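PDB 6OFT: probable zinc protease PqqL from Escherichia coli, which probably cleaves peptides as a zinc-dependent endopeptidase of the M16 family, this chain being the first half of the periplasmic protein. Local coordinates for residues Q146-R151 against I247-N252; R253-A258 against V436-A441. One frame throughout, in Å; residues are numbered along the deposited sequence.

The two contacts lie next to each other, their centres about 11 Å apart, at one end of the five-stranded sheet built from strands 242-248, 430-436, 256-264, 317-326 and 303-314. Residues 247-258 run through both. They leave strand 242-248, turn against helix 148-160 in contact 1, and reach strand 256-264 in contact 2. Residues 436-441 tie the two together. Val436 N lies 2.9 Å from Ile247 O, and Asn437 ND2 lies 2.8 Å from Asn252 O, both probable hydrogen bonds. Both contacts are away from the predicted zinc ligands His54, His58 and Glu134 and the predicted proton acceptor Glu57.

Contact 1: Q146-R151 against I247-N252; sequences QDAKWR and INDKEN
A surface salt-bridge network joins Arg151, in the first turn of helix 148-160, to Asp249 and Glu251 in the type I beta turn that follows strand 242-248. It joins helix 148-160, in the insulinase-like part of the chain, to the edge strand 242-248 of the sheet in the M16 inactive-domain part. Arg151 grips Asp249 side-on. Arg151 NE reaches Asp249 OD1 at 2.9 Å. Arg151 NH2 meets the syn lone pair of Asp249 OD2 at 3.1 Å. The Arg151 side chain bends at chi3 (-60°), which turns NE and NH2 to Asp249; the guanidinium is 36° from the Asp249 carboxylate plane. Arg151 NH2 also bonds Glu251 OE1 at 3.1 Å, in the guanidinium plane but from above the carboxylate. Asp249 OD2 takes a second bond, from Glu251 N, which makes an Asx turn. A leucine in place of Arg151 would probably leave the two carboxylates without their shared positive mate and Glu251 less firmly held, with its water bond remaining. Asp147 N-caps the helix through Trp150 N. Ala148 CB packs on Glu251 CB at 3.9 Å and near Asn252 OD1, while Asn252 ND2 bonds Thr152 OG1. A water accepts from Ala148 N and donates to Glu251 OE1, 2.7 Å away.

Contact 2: R253-A258 against V436-A441; sequences RVNGIA and VNNEVA
Asn255 and Asn437 meet with their side chains crossed at about a right angle and their amide planes 72° apart. Asn255 ND2 donates to Asn437 OD1 at 3.0 Å. The bond is bent. Asn437 OD1 lies close to the amide plane of Asn255, but ND2 approaches it from above the carbonyl plane, not along a lone pair. Asn255 CG lies beside its backbone N (chi1 -65°), which carries the amide to the start of segment 436-441. There Asn255 OD1 comes 3.2 Å from Val436 CA. The main partner of Asn255 ND2 is Asp328 O, in the loop after strand 317-326; Asn437 OD1 is the second. Strands 256-264 and 430-436 are antiparallel neighbours in the sheet, and the contact sits where the first is entered and the second is left for helix 439-444. Asn437 sets CG between backbone N and carbonyl carbon (chi1 59°), and Asn438 takes the same rotation. In Asn437 this brings the amide between its two partners, with OD1 turned to Asn255 and ND2 to Asn252 O, its main partner. Asn438 is the N-cap. Asn438 OD1 accepts from Ala441 N at 2.9 Å and weakly from Val440 N. Its ND2 bonds Asp329 OD1 and, weakly, Asn437 OD1. The methyl of Ala441 lies over one face of the Asn255 amide, CB 3.8 Å from Asn255 ND2.

Contact 1: Q146-R151 against I247-N252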
# COMPACT_ATOMS: atom_id res chain seq x y z
N GLN A 146 -15.78 8.87 -7.49
CA GLN A 146 -16.61 7.75 -7.95
C GLN A 146 -16.51 7.48 -9.48
O GLN A 146 -17.49 7.66 -10.22
CB GLN A 146 -18.07 7.92 -7.51
CG GLN A 146 -18.28 7.96 -6.00
CD GLN A 146 -19.74 7.93 -5.60
OE1 GLN A 146 -20.62 7.48 -6.34
NE2 GLN A 146 -20.01 8.41 -4.41
N ASP A 147 -15.32 7.05 -9.94
CA ASP A 147 -15.02 6.71 -11.34
C ASP A 147 -15.07 5.17 -11.55
O ASP A 147 -15.45 4.46 -10.61
CB ASP A 147 -13.65 7.31 -11.77
CG ASP A 147 -12.45 6.98 -10.90
OD1 ASP A 147 -12.56 6.10 -10.01
OD2 ASP A 147 -11.38 7.60 -11.11
N ALA A 148 -14.68 4.67 -12.75
CA ALA A 148 -14.66 3.23 -13.07
C ALA A 148 -13.81 2.40 -12.08
O ALA A 148 -14.29 1.38 -11.60
CB ALA A 148 -14.19 3.01 -14.50
N LYS A 149 -12.58 2.87 -11.76
CA LYS A 149 -11.67 2.22 -10.81
C LYS A 149 -12.30 2.08 -9.40
O LYS A 149 -12.14 1.04 -8.76
CB LYS A 149 -10.32 2.98 -10.75
CG LYS A 149 -9.22 2.26 -9.97
CD LYS A 149 -7.90 3.04 -10.01
CE LYS A 149 -7.12 2.97 -8.72
NZ LYS A 149 -6.47 1.65 -8.51
N TRP A 150 -13.03 3.13 -8.96
CA TRP A 150 -13.74 3.14 -7.67
C TRP A 150 -14.90 2.15 -7.69
O TRP A 150 -15.07 1.41 -6.73
CB TRP A 150 -14.25 4.55 -7.33
CG TRP A 150 -14.92 4.64 -5.99
CD1 TRP A 150 -14.31 4.76 -4.77
CD2 TRP A 150 -16.33 4.57 -5.72
NE1 TRP A 150 -15.25 4.76 -3.77
CE2 TRP A 150 -16.50 4.66 -4.32
CE3 TRP A 150 -17.46 4.41 -6.53
CZ2 TRP A 150 -17.76 4.64 -3.72
CZ3 TRP A 150 -18.72 4.37 -5.93
CH2 TRP A 150 -18.85 4.49 -4.54
N ARG A 151 -15.71 2.15 -8.76
CA ARG A 151 -16.85 1.25 -8.92
C ARG A 151 -16.39 -0.22 -8.97
O ARG A 151 -17.06 -1.08 -8.39
CB ARG A 151 -17.66 1.59 -10.18
CG ARG A 151 -18.38 2.94 -10.11
CD ARG A 151 -19.38 3.10 -11.23
NE ARG A 151 -18.76 3.04 -12.56
CZ ARG A 151 -18.35 4.09 -13.26
NH1 ARG A 151 -18.48 5.32 -12.76
NH2 ARG A 151 -17.82 3.93 -14.47
N ILE A 247 -17.75 -8.43 -12.93
CA ILE A 247 -17.80 -6.97 -12.83
C ILE A 247 -18.15 -6.44 -14.20
O ILE A 247 -17.36 -6.57 -15.14
CB ILE A 247 -16.51 -6.32 -12.25
CG1 ILE A 247 -16.17 -6.91 -10.86
CG2 ILE A 247 -16.65 -4.78 -12.19
CD1 ILE A 247 -14.87 -6.52 -10.30
N ASN A 248 -19.36 -5.89 -14.33
CA ASN A 248 -19.82 -5.33 -15.59
C ASN A 248 -19.79 -3.79 -15.49
O ASN A 248 -20.57 -3.19 -14.75
CB ASN A 248 -21.23 -5.85 -15.93
CG ASN A 248 -21.66 -5.63 -17.37
OD1 ASN A 248 -21.30 -4.65 -18.03
ND2 ASN A 248 -22.48 -6.55 -17.88
N ASP A 249 -18.84 -3.17 -16.21
CA ASP A 249 -18.68 -1.71 -16.25
C ASP A 249 -18.23 -1.30 -17.64
O ASP A 249 -17.12 -1.64 -18.06
CB ASP A 249 -17.70 -1.21 -15.17
CG ASP A 249 -17.76 0.28 -14.82
OD1 ASP A 249 -17.56 0.61 -13.64
OD2 ASP A 249 -17.99 1.11 -15.73
N LYS A 250 -19.10 -0.56 -18.35
CA LYS A 250 -18.87 -0.10 -19.73
C LYS A 250 -17.67 0.82 -19.87
O LYS A 250 -17.08 0.88 -20.96
CB LYS A 250 -20.14 0.55 -20.32
CG LYS A 250 -21.38 -0.35 -20.23
CD LYS A 250 -22.15 -0.43 -21.55
CE LYS A 250 -23.46 -1.18 -21.40
NZ LYS A 250 -23.27 -2.62 -21.08
N GLU A 251 -17.26 1.48 -18.76
CA GLU A 251 -16.13 2.41 -18.68
C GLU A 251 -14.77 1.73 -18.43
O GLU A 251 -13.74 2.37 -18.62
CB GLU A 251 -16.39 3.52 -17.65
CG GLU A 251 -17.49 4.49 -18.10
CD GLU A 251 -17.55 5.84 -17.42
OE1 GLU A 251 -16.83 6.07 -16.42
OE2 GLU A 251 -18.34 6.69 -17.90
N ASN A 252 -14.77 0.43 -18.03
CA ASN A 252 -13.54 -0.34 -17.83
C ASN A 252 -12.96 -0.66 -19.21
O ASN A 252 -13.73 -0.92 -20.15
CB ASN A 252 -13.79 -1.60 -17.00
CG ASN A 252 -13.97 -1.33 -15.52
OD1 ASN A 252 -13.59 -0.28 -14.99
ND2 ASN A 252 -14.52 -2.30 -14.81
O HOH W 1 -14.35 6.42 -15.32

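Contact 2: R253-A258 against V436-A441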
# COMPACT_ATOMS: atom_id res chain seq x y z
N ARG A 253 -11.63 -0.59 -19.36
CA ARG A 253 -11.00 -0.75 -20.67
C ARG A 253 -10.51 -2.17 -21.01
O ARG A 253 -10.31 -2.47 -22.19
CB ARG A 253 -9.85 0.27 -20.85
CG ARG A 253 -8.68 0.09 -19.88
CD ARG A 253 -7.48 0.92 -20.30
NE ARG A 253 -6.22 0.30 -19.86
CZ ARG A 253 -5.49 -0.51 -20.61
NH1 ARG A 253 -5.86 -0.81 -21.84
NH2 ARG A 253 -4.36 -1.03 -20.12
N VAL A 254 -10.33 -3.04 -20.00
CA VAL A 254 -9.80 -4.39 -20.20
C VAL A 254 -10.76 -5.49 -19.70
O VAL A 254 -11.21 -5.44 -18.55
CB VAL A 254 -8.38 -4.51 -19.56
CG1 VAL A 254 -7.85 -5.94 -19.58
CG2 VAL A 254 -7.38 -3.57 -20.25
N ASN A 255 -11.05 -6.47 -20.56
CA ASN A 255 -11.86 -7.63 -20.21
C ASN A 255 -10.90 -8.73 -19.81
O ASN A 255 -9.79 -8.79 -20.33
CB ASN A 255 -12.75 -8.07 -21.37
CG ASN A 255 -13.81 -7.06 -21.74
OD1 ASN A 255 -14.42 -6.39 -20.90
ND2 ASN A 255 -14.03 -6.91 -23.03
N GLY A 256 -11.31 -9.58 -18.87
CA GLY A 256 -10.45 -10.67 -18.42
C GLY A 256 -11.00 -11.53 -17.31
O GLY A 256 -12.15 -11.38 -16.89
N ILE A 257 -10.15 -12.45 -16.83
CA ILE A 257 -10.47 -13.40 -15.77
C ILE A 257 -9.32 -13.45 -14.76
O ILE A 257 -8.16 -13.38 -15.14
CB ILE A 257 -10.83 -14.81 -16.37
CG1 ILE A 257 -11.38 -15.78 -15.27
CG2 ILE A 257 -9.67 -15.43 -17.18
CD1 ILE A 257 -12.14 -17.01 -15.77
N ALA A 258 -9.66 -13.55 -13.47
CA ALA A 258 -8.65 -13.63 -12.43
C ALA A 258 -9.08 -14.60 -11.32
O ALA A 258 -10.27 -14.72 -11.02
CB ALA A 258 -8.38 -12.24 -11.85
N VAL A 436 -16.09 -7.46 -17.54
CA VAL A 436 -16.74 -7.27 -18.85
C VAL A 436 -17.14 -5.80 -19.05
O VAL A 436 -17.50 -5.12 -18.08
CB VAL A 436 -17.90 -8.26 -19.13
CG1 VAL A 436 -17.38 -9.69 -19.23
CG2 VAL A 436 -19.02 -8.17 -18.09
N ASN A 437 -17.02 -5.29 -20.29
CA ASN A 437 -17.33 -3.87 -20.56
C ASN A 437 -18.37 -3.65 -21.67
O ASN A 437 -18.65 -2.51 -22.03
CB ASN A 437 -16.04 -3.07 -20.83
CG ASN A 437 -15.19 -3.54 -21.98
OD1 ASN A 437 -15.58 -4.36 -22.82
ND2 ASN A 437 -13.98 -3.01 -22.03
N ASN A 438 -18.94 -4.73 -22.20
CA ASN A 438 -19.99 -4.69 -23.23
C ASN A 438 -20.83 -5.95 -23.08
O ASN A 438 -20.43 -6.87 -22.36
CB ASN A 438 -19.41 -4.52 -24.64
CG ASN A 438 -18.51 -5.65 -25.09
OD1 ASN A 438 -18.97 -6.72 -25.49
ND2 ASN A 438 -17.21 -5.42 -25.05
N GLU A 439 -21.99 -5.99 -23.76
CA GLU A 439 -22.89 -7.13 -23.66
C GLU A 439 -22.43 -8.35 -24.47
O GLU A 439 -22.93 -9.44 -24.21
CB GLU A 439 -24.36 -6.73 -23.96
CG GLU A 439 -24.99 -5.91 -22.84
CD GLU A 439 -24.71 -6.38 -21.42
OE1 GLU A 439 -25.29 -7.41 -21.01
OE2 GLU A 439 -23.90 -5.72 -20.72
N VAL A 440 -21.45 -8.19 -25.39
CA VAL A 440 -20.90 -9.34 -26.14
C VAL A 440 -19.98 -10.12 -25.16
O VAL A 440 -20.15 -11.33 -25.01
CB VAL A 440 -20.16 -8.96 -27.46
CG1 VAL A 440 -19.71 -10.21 -28.22
CG2 VAL A 440 -21.01 -8.06 -28.35
N ALA A 441 -19.06 -9.42 -24.46
CA ALA A 441 -18.18 -10.05 -23.47
C ALA A 441 -18.99 -10.58 -22.27
O ALA A 441 -18.65 -11.63 -21.73
CB ALA A 441 -17.10 -9.08 -23.00